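Local coordinates for protein GCN5-related N-acetyltransferase (PDB 4IUS) that probably transfers an acyl group, most likely acetyl from acetyl-coenzyme A, to an amine, as a member of the GNAT acetyltransferase family, at residues W76-E84 with A245-H256; G203-T211 with R234-E242. The protein carries 1 engineered substitution. All coordinates share one frame; numbering follows the deposited sequence.

The two contacts lie on opposite sides of the chain's centre, their own centres about 26 Å apart, yet they adjoin in the sequence: residues 234-242 of contact 2 run straight into the strand 242-251 that contact 1 uses. Along the chain, 76-84 comes first, then 203-211, 234-242 and finally 245-256, so the whole of contact 2 falls between the two partners of contact 1. Contact 1 pairs strand 78-82, at the border of the mixed sheet, with strand 242-251. Contact 2 sets helix 202-216 against the loop that follows strand 222-225. Strand 242-251 lies between 78-82 and 99-109 in the sheet, so the chain passes from contact 2 directly into the strand that pairs in contact 1.

Contact 1 (W76-E84 with A245-H256); sequences WLSAELVEE and ATAVHLGDPGGH
The indole of Trp76 packs against residues 252-256, which curl round one face and one edge of it; CG anti to the backbone N (chi1 174°) carries it there. His256 N sits over the centre of that face, while Gly255 CA and His256 CB make CH-pi contacts with the five- and six-membered rings. At the edge, Trp76 NE1 gives weak hydrogen bonds to Asp252 O (3.0 Å) and Pro253 O. From there the strands pair antiparallel: Ala79 with Leu250 and Leu81 with Val248 are hydrogen-bonded pairs with side chains on one face, where Leu81 CD1 meets Leu250 CD1 at 4.1 Å. On the opposite face, with Ser78 and Val82, the Glu80 carboxylate stacks on the His249 ring, the planes 8° apart; a water bridges Glu80 OE1, weakly, and His249 NE2, while His249 ND1 bonds to Arg261 O. At the far end Glu84, bent at chi2 (86°), grips Thr246 with both oxygens, each met on its syn side: Thr246 N donates to Glu84 OE1 (2.8 Å), Thr246 OG1 to Glu84 OE2 (2.7 Å). Asp252 OD1 forms a salt bridge with Arg67 of helix 59-71. This is the antiparallel pairing of strand 78-82, outermost within the chain, with strand 242-251 of the mixed sheet.

Contact 2 (G203-T211 with R234-E242); sequences GALATAYAT and RIYRRLGYE. With MLI (malonate ion), chain B.
The contact begins at what is probably the pyrophosphate-binding loop of the GNAT fold, at the start of helix 202-216, here occupied by malonate, probably from the crystallisation liquor. Gly203 N donates to malonate O7 (2.8 Å) and Ala204 N to malonate O9 (3.0 Å); Gly201 N adds a third backbone donor. Arg234 joins them from the segment before strand 242-251, bending at chi3 (72°) so that Arg234 NE reaches malonate O9 at 3.1 Å and Arg234 NH2 reaches O6 through a weak bond, while Gly203 C lies over one guanidinium face. In the guanidinium plane Arg234 NH1 binds Tyr236 OH at 2.8 Å, and Asp230 forms a salt bridge with the same nitrogen, which probably fixes the group's rotation. Both methyl branches of Leu239 rest on the helix surface at Ala204 and Ala208, Leu239 CD2 lying 4.0 Å from Ala208 CB. Thr207 turns OG1 to the edge of the Tyr236 ring and CG2 to Leu239. Farther along, Tyr241 OH donates to Thr211 OG1 (2.7 Å), which in turn donates to Thr207 O, tying the phenol to the helix. Backbone amides gathered round an anion at a helix start are consistent with the GNAT loop that holds coenzyme A.

Contact 1 (W76-E84 with A245-H256)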
loop_
_atom_site.group_PDB
_atom_site.type_symbol
_atom_site.label_atom_id
_atom_site.label_comp_id
_atom_site.label_asym_id
_atom_site.label_seq_id
_atom_site.Cartn_x
_atom_site.Cartn_y
_atom_site.Cartn_z
ATOM N N TRP A 76 -0.955 19.421 -1.879
ATOM C CA TRP A 76 -0.673 19.295 -0.456
ATOM C C TRP A 76 0.240 18.118 -0.174
ATOM O O TRP A 76 0.052 17.033 -0.722
ATOM C CB TRP A 76 -1.997 19.156 0.267
ATOM C CG TRP A 76 -1.912 18.878 1.730
ATOM C CD1 TRP A 76 -1.724 19.778 2.738
ATOM C CD2 TRP A 76 -2.042 17.591 2.371
ATOM N NE1 TRP A 76 -1.728 19.146 3.953
ATOM C CE2 TRP A 76 -1.918 17.825 3.778
ATOM C CE3 TRP A 76 -2.248 16.295 1.925
ATOM C CZ2 TRP A 76 -1.991 16.802 4.711
ATOM C CZ3 TRP A 76 -2.380 15.281 2.860
ATOM C CH2 TRP A 76 -2.252 15.532 4.236
ATOM N N LEU A 77 1.189 18.320 0.717
ATOM C CA LEU A 77 2.190 17.290 1.027
ATOM C C LEU A 77 1.783 16.363 2.187
ATOM O O LEU A 77 1.372 16.794 3.250
ATOM C CB LEU A 77 3.491 17.970 1.402
ATOM C CG LEU A 77 4.662 17.041 1.728
ATOM C CD1 LEU A 77 5.075 16.266 0.500
ATOM C CD2 LEU A 77 5.820 17.871 2.249
ATOM N N SER A 78 1.903 15.072 1.941
ATOM C CA SER A 78 1.898 14.010 2.949
ATOM C C SER A 78 3.137 13.208 2.745
ATOM O O SER A 78 3.781 13.272 1.709
ATOM C CB SER A 78 0.657 13.115 2.866
ATOM O OG SER A 78 0.532 12.511 1.628
ATOM N N ALA A 79 3.489 12.416 3.757
ATOM C CA ALA A 79 4.659 11.588 3.718
ATOM C C ALA A 79 4.338 10.216 4.307
ATOM O O ALA A 79 3.508 10.122 5.244
ATOM C CB ALA A 79 5.809 12.221 4.507
ATOM N N GLU A 80 4.967 9.194 3.784
ATOM C CA GLU A 80 4.824 7.836 4.315
ATOM C C GLU A 80 6.218 7.276 4.543
ATOM O O GLU A 80 7.018 7.246 3.618
ATOM C CB GLU A 80 4.051 6.927 3.373
ATOM C CG GLU A 80 2.575 7.257 3.200
ATOM C CD GLU A 80 1.805 6.102 2.512
ATOM O OE1 GLU A 80 2.425 5.061 2.151
ATOM O OE2 GLU A 80 0.581 6.239 2.366
ATOM N N LEU A 81 6.481 6.844 5.762
ATOM C CA LEU A 81 7.739 6.266 6.171
ATOM C C LEU A 81 7.513 4.879 6.745
ATOM O O LEU A 81 6.406 4.501 7.115
ATOM C CB LEU A 81 8.456 7.137 7.196
ATOM C CG LEU A 81 8.729 8.588 6.790
ATOM C CD1 LEU A 81 9.322 9.358 7.963
ATOM C CD2 LEU A 81 9.626 8.626 5.578
ATOM N N VAL A 82 8.588 4.132 6.868
ATOM C CA VAL A 82 8.612 2.888 7.634
ATOM C C VAL A 82 9.590 3.154 8.772
ATOM O O VAL A 82 10.769 3.399 8.521
ATOM C CB VAL A 82 9.018 1.673 6.766
ATOM C CG1 VAL A 82 9.010 0.415 7.660
ATOM C CG2 VAL A 82 8.088 1.515 5.572
ATOM N N GLU A 83 9.111 3.166 10.005
ATOM C CA GLU A 83 9.944 3.629 11.115
ATOM C C GLU A 83 11.262 2.880 11.209
ATOM O O GLU A 83 12.299 3.469 11.442
ATOM C CB GLU A 83 9.157 3.533 12.430
ATOM C CG GLU A 83 9.953 3.896 13.669
ATOM C CD GLU A 83 10.418 5.357 13.716
ATOM O OE1 GLU A 83 9.734 6.247 13.158
ATOM O OE2 GLU A 83 11.506 5.597 14.320
ATOM N N GLU A 84 11.217 1.552 11.078
ATOM C CA GLU A 84 12.404 0.742 11.265
ATOM C C GLU A 84 13.402 0.880 10.134
ATOM O O GLU A 84 14.556 0.578 10.273
ATOM C CB GLU A 84 12.027 -0.723 11.491
ATOM C CG GLU A 84 11.150 -0.989 12.718
ATOM C CD GLU A 84 9.638 -0.848 12.490
ATOM O OE1 GLU A 84 9.220 -0.412 11.389
ATOM O OE2 GLU A 84 8.860 -1.118 13.468
ATOM N N ALA A 245 6.730 -4.512 10.657
ATOM C CA ALA A 245 7.234 -3.138 10.607
ATOM C C ALA A 245 6.128 -2.190 10.978
ATOM O O ALA A 245 4.967 -2.568 11.128
ATOM C CB ALA A 245 7.834 -2.817 9.218
ATOM N N THR A 246 6.486 -0.926 11.101
ATOM C CA THR A 246 5.569 0.126 11.535
ATOM C C THR A 246 5.594 1.207 10.483
ATOM O O THR A 246 6.626 1.842 10.277
ATOM C CB THR A 246 6.059 0.770 12.876
ATOM O OG1 THR A 246 6.348 -0.246 13.839
ATOM C CG2 THR A 246 5.037 1.746 13.425
ATOM N N ALA A 247 4.476 1.439 9.789
ATOM C CA ALA A 247 4.367 2.572 8.891
ATOM C C ALA A 247 4.088 3.823 9.709
ATOM O O ALA A 247 3.604 3.756 10.843
ATOM C CB ALA A 247 3.259 2.313 7.872
ATOM N N VAL A 248 4.406 4.961 9.131
ATOM C CA VAL A 248 4.104 6.254 9.747
ATOM C C VAL A 248 3.552 7.149 8.635
ATOM O O VAL A 248 4.182 7.284 7.609
ATOM C CB VAL A 248 5.364 6.927 10.325
ATOM C CG1 VAL A 248 4.897 8.124 11.161
ATOM C CG2 VAL A 248 6.165 5.957 11.237
ATOM N N HIS A 249 2.347 7.667 8.829
ATOM C CA HIS A 249 1.676 8.523 7.846
ATOM C C HIS A 249 1.604 9.908 8.434
ATOM O O HIS A 249 1.060 10.109 9.513
ATOM C CB HIS A 249 0.265 8.003 7.540
ATOM C CG HIS A 249 0.242 6.682 6.835
ATOM N ND1 HIS A 249 -0.906 6.121 6.395
ATOM C CD2 HIS A 249 1.267 5.876 6.386
ATOM C CE1 HIS A 249 -0.615 4.959 5.777
ATOM N NE2 HIS A 249 0.706 4.803 5.770
ATOM N N LEU A 250 2.187 10.865 7.731
ATOM C CA LEU A 250 2.297 12.257 8.141
ATOM C C LEU A 250 1.640 13.187 7.134
ATOM O O LEU A 250 1.705 12.943 5.928
ATOM C CB LEU A 250 3.772 12.680 8.261
ATOM C CG LEU A 250 4.652 11.811 9.166
ATOM C CD1 LEU A 250 5.481 10.762 8.416
ATOM C CD2 LEU A 250 5.558 12.733 9.990
ATOM N N GLY A 251 1.069 14.271 7.632
ATOM C CA GLY A 251 0.555 15.291 6.766
ATOM C C GLY A 251 1.021 16.696 7.132
ATOM O O GLY A 251 1.255 16.998 8.291
ATOM N N ASP A 252 1.092 17.567 6.137
ATOM C CA ASP A 252 1.308 18.989 6.349
ATOM C C ASP A 252 0.042 19.638 6.898
ATOM O O ASP A 252 -1.060 19.075 6.873
ATOM C CB ASP A 252 1.747 19.679 5.067
ATOM C CG ASP A 252 3.218 19.940 5.000
ATOM O OD1 ASP A 252 3.984 19.452 5.830
ATOM O OD2 ASP A 252 3.621 20.620 4.028
ATOM N N PRO A 253 0.167 20.888 7.355
ATOM C CA PRO A 253 -1.015 21.602 7.832
ATOM C C PRO A 253 -2.038 21.814 6.716
ATOM O O PRO A 253 -1.686 21.895 5.535
ATOM C CB PRO A 253 -0.447 22.950 8.310
ATOM C CG PRO A 253 0.971 22.659 8.620
ATOM C CD PRO A 253 1.404 21.636 7.600
ATOM N N GLY A 254 -3.294 21.961 7.112
ATOM C CA GLY A 254 -4.354 22.307 6.206
ATOM C C GLY A 254 -4.574 21.291 5.106
ATOM O O GLY A 254 -4.414 20.093 5.336
ATOM N N GLY A 255 -4.990 21.748 3.934
ATOM C CA GLY A 255 -5.149 20.865 2.794
ATOM C C GLY A 255 -5.944 19.629 3.152
ATOM O O GLY A 255 -7.037 19.754 3.691
ATOM N N HIS A 256 -5.445 18.458 2.804
ATOM C CA HIS A 256 -6.102 17.179 3.029
ATOM C C HIS A 256 -5.748 16.503 4.339
ATOM O O HIS A 256 -5.985 15.292 4.503
ATOM C CB HIS A 256 -5.804 16.257 1.845
ATOM C CG HIS A 256 -6.579 16.608 0.593
ATOM N ND1 HIS A 256 -7.866 16.235 0.426
ATOM C CD2 HIS A 256 -6.210 17.281 -0.563
ATOM C CE1 HIS A 256 -8.289 16.648 -0.778
ATOM N NE2 HIS A 256 -7.298 17.279 -1.386
HETATM O O HOH W 1 1.823 20.982 1.827
HETATM O O HOH W 2 2.036 2.585 4.429
#

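Contact 2 (G203-T211 with R234-E242)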
loop_
_atom_site.group_PDB
_atom_site.type_symbol
_atom_site.label_atom_id
_atom_site.label_comp_id
_atom_site.label_asym_id
_atom_site.label_seq_id
_atom_site.Cartn_x
_atom_site.Cartn_y
_atom_site.Cartn_z
ATOM N N GLY A 203 -13.491 -11.540 2.768
ATOM C CA GLY A 203 -12.347 -10.632 2.623
ATOM C C GLY A 203 -11.029 -11.305 2.866
ATOM O O GLY A 203 -10.051 -11.055 2.192
ATOM N N ALA A 204 -11.019 -12.187 3.847
ATOM C CA ALA A 204 -9.836 -12.992 4.138
ATOM C C ALA A 204 -9.527 -13.951 2.975
ATOM O O ALA A 204 -8.359 -14.124 2.579
ATOM C CB ALA A 204 -10.008 -13.754 5.466
ATOM N N LEU A 205 -10.561 -14.564 2.393
ATOM C CA LEU A 205 -10.339 -15.424 1.205
ATOM C C LEU A 205 -9.731 -14.637 0.074
ATOM O O LEU A 205 -8.812 -15.089 -0.613
ATOM C CB LEU A 205 -11.622 -16.113 0.724
ATOM C CG LEU A 205 -12.258 -17.123 1.661
ATOM C CD1 LEU A 205 -13.460 -17.705 0.925
ATOM C CD2 LEU A 205 -11.307 -18.211 2.122
ATOM N N ALA A 206 -10.258 -13.433 -0.147
ATOM C CA ALA A 206 -9.771 -12.587 -1.225
ATOM C C ALA A 206 -8.296 -12.243 -1.018
ATOM O O ALA A 206 -7.462 -12.315 -1.917
ATOM C CB ALA A 206 -10.628 -11.333 -1.362
ATOM N N THR A 207 -7.995 -11.845 0.216
ATOM C CA THR A 207 -6.614 -11.491 0.587
ATOM C C THR A 207 -5.687 -12.669 0.356
ATOM O O THR A 207 -4.623 -12.533 -0.250
ATOM C CB THR A 207 -6.533 -11.055 2.054
ATOM O OG1 THR A 207 -7.402 -9.935 2.271
ATOM C CG2 THR A 207 -5.126 -10.650 2.436
ATOM N N ALA A 208 -6.090 -13.852 0.803
ATOM C CA ALA A 208 -5.274 -15.054 0.689
ATOM C C ALA A 208 -5.043 -15.425 -0.765
ATOM O O ALA A 208 -3.940 -15.740 -1.181
ATOM C CB ALA A 208 -5.909 -16.196 1.485
ATOM N N TYR A 209 -6.112 -15.374 -1.564
ATOM C CA TYR A 209 -6.021 -15.773 -2.962
ATOM C C TYR A 209 -5.233 -14.774 -3.785
ATOM O O TYR A 209 -4.437 -15.164 -4.623
ATOM C CB TYR A 209 -7.446 -15.998 -3.550
ATOM C CG TYR A 209 -7.436 -16.617 -4.917
ATOM C CD1 TYR A 209 -7.044 -17.941 -5.105
ATOM C CD2 TYR A 209 -7.855 -15.889 -6.026
ATOM C CE1 TYR A 209 -7.021 -18.465 -6.369
ATOM C CE2 TYR A 209 -7.828 -16.441 -7.290
ATOM C CZ TYR A 209 -7.392 -17.741 -7.445
ATOM O OH TYR A 209 -7.384 -18.314 -8.725
ATOM N N ALA A 210 -5.380 -13.479 -3.495
ATOM C CA ALA A 210 -4.572 -12.454 -4.156
ATOM C C ALA A 210 -3.069 -12.643 -3.818
ATOM O O ALA A 210 -2.205 -12.584 -4.695
ATOM C CB ALA A 210 -4.990 -11.043 -3.785
ATOM N N THR A 211 -2.789 -12.909 -2.536
ATOM C CA THR A 211 -1.413 -13.142 -2.115
ATOM C C THR A 211 -0.851 -14.360 -2.868
ATOM O O THR A 211 0.274 -14.345 -3.376
ATOM C CB THR A 211 -1.300 -13.346 -0.596
ATOM O OG1 THR A 211 -1.893 -12.245 0.070
ATOM C CG2 THR A 211 0.164 -13.423 -0.178
ATOM N N ARG A 234 -10.776 -8.335 10.555
ATOM C CA ARG A 234 -10.388 -9.719 10.278
ATOM C C ARG A 234 -8.953 -9.905 10.743
ATOM O O ARG A 234 -8.188 -8.938 10.851
ATOM C CB ARG A 234 -10.538 -10.090 8.794
ATOM C CG ARG A 234 -9.642 -9.295 7.868
ATOM C CD ARG A 234 -9.814 -9.636 6.398
ATOM N NE ARG A 234 -11.087 -9.125 5.888
ATOM C CZ ARG A 234 -11.256 -7.916 5.318
ATOM N NH1 ARG A 234 -10.226 -7.103 5.137
ATOM N NH2 ARG A 234 -12.453 -7.496 4.922
ATOM N N ILE A 235 -8.643 -11.157 11.068
ATOM C CA ILE A 235 -7.407 -11.553 11.699
ATOM C C ILE A 235 -6.511 -12.122 10.571
ATOM O O ILE A 235 -6.677 -13.286 10.131
ATOM C CB ILE A 235 -7.652 -12.605 12.796
ATOM C CG1 ILE A 235 -8.531 -12.012 13.910
ATOM C CG2 ILE A 235 -6.318 -13.084 13.381
ATOM C CD1 ILE A 235 -9.091 -13.031 14.900
ATOM N N TYR A 236 -5.592 -11.311 10.051
ATOM C CA TYR A 236 -4.735 -11.732 8.944
ATOM C C TYR A 236 -3.787 -12.868 9.365
ATOM O O TYR A 236 -3.225 -13.577 8.529
ATOM C CB TYR A 236 -3.950 -10.526 8.361
ATOM C CG TYR A 236 -4.885 -9.538 7.668
ATOM C CD1 TYR A 236 -5.377 -9.756 6.406
ATOM C CD2 TYR A 236 -5.319 -8.421 8.345
ATOM C CE1 TYR A 236 -6.224 -8.853 5.805
ATOM C CE2 TYR A 236 -6.207 -7.533 7.761
ATOM C CZ TYR A 236 -6.663 -7.764 6.501
ATOM O OH TYR A 236 -7.524 -6.896 5.873
ATOM N N ARG A 237 -3.573 -13.019 10.684
ATOM C CA ARG A 237 -2.709 -14.089 11.194
ATOM C C ARG A 237 -3.145 -15.477 10.740
ATOM O O ARG A 237 -2.303 -16.348 10.528
ATOM C CB ARG A 237 -2.657 -14.082 12.724
ATOM C CG ARG A 237 -1.697 -15.124 13.305
ATOM C CD ARG A 237 -1.111 -14.801 14.666
ATOM N NE ARG A 237 0.207 -15.428 14.839
ATOM C CZ ARG A 237 0.424 -16.679 15.259
ATOM N NH1 ARG A 237 -0.591 -17.478 15.565
ATOM N NH2 ARG A 237 1.682 -17.135 15.380
ATOM N N ARG A 238 -4.434 -15.658 10.530
ATOM C CA ARG A 238 -4.931 -16.975 10.086
ATOM C C ARG A 238 -4.390 -17.348 8.706
ATOM O O ARG A 238 -4.390 -18.535 8.325
ATOM C CB ARG A 238 -6.468 -16.976 10.022
ATOM C CG ARG A 238 -7.159 -16.717 11.340
ATOM C CD ARG A 238 -8.589 -17.219 11.260
ATOM N NE ARG A 238 -9.316 -17.098 12.517
ATOM C CZ ARG A 238 -10.164 -16.120 12.836
ATOM N NH1 ARG A 238 -10.433 -15.118 11.991
ATOM N NH2 ARG A 238 -10.760 -16.142 14.025
ATOM N N LEU A 239 -3.980 -16.331 7.928
ATOM C CA LEU A 239 -3.423 -16.525 6.616
ATOM C C LEU A 239 -1.901 -16.669 6.587
ATOM O O LEU A 239 -1.301 -16.897 5.532
ATOM C CB LEU A 239 -3.794 -15.328 5.729
ATOM C CG LEU A 239 -5.286 -14.926 5.722
ATOM C CD1 LEU A 239 -5.485 -13.797 4.716
ATOM C CD2 LEU A 239 -6.186 -16.089 5.426
ATOM N N GLY A 240 -1.262 -16.490 7.760
ATOM C CA GLY A 240 0.175 -16.530 7.890
ATOM C C GLY A 240 0.836 -15.163 7.986
ATOM O O GLY A 240 2.038 -15.107 8.190
ATOM N N TYR A 241 0.093 -14.079 7.814
ATOM C CA TYR A 241 0.684 -12.749 7.940
ATOM C C TYR A 241 1.045 -12.475 9.392
ATOM O O TYR A 241 0.291 -12.822 10.316
ATOM C CB TYR A 241 -0.332 -11.697 7.481
ATOM C CG TYR A 241 -0.403 -11.453 5.977
ATOM C CD1 TYR A 241 0.373 -10.505 5.392
ATOM C CD2 TYR A 241 -1.293 -12.146 5.181
ATOM C CE1 TYR A 241 0.347 -10.303 4.037
ATOM C CE2 TYR A 241 -1.358 -11.918 3.814
ATOM C CZ TYR A 241 -0.548 -11.000 3.241
ATOM O OH TYR A 241 -0.551 -10.707 1.891
ATOM N N GLU A 242 2.155 -11.783 9.567
ATOM C CA GLU A 242 2.628 -11.396 10.888
ATOM C C GLU A 242 3.101 -9.954 10.843
ATOM O O GLU A 242 3.639 -9.511 9.838
ATOM C CB GLU A 242 3.805 -12.257 11.323
ATOM C CG GLU A 242 3.514 -13.731 11.458
ATOM C CD GLU A 242 4.783 -14.444 11.837
ATOM O OE1 GLU A 242 5.227 -14.196 12.964
ATOM O OE2 GLU A 242 5.366 -15.196 11.000
HETATM C C1 MLI B . -14.021 -9.562 6.835
HETATM C C2 MLI B . -14.746 -9.367 5.576
HETATM C C3 MLI B . -14.030 -10.996 6.486
HETATM O O6 MLI B . -15.038 -8.198 5.240
HETATM O O7 MLI B . -14.925 -10.487 4.971
HETATM O O8 MLI B . -15.052 -11.548 6.948
HETATM O O9 MLI B . -12.976 -11.565 6.048
#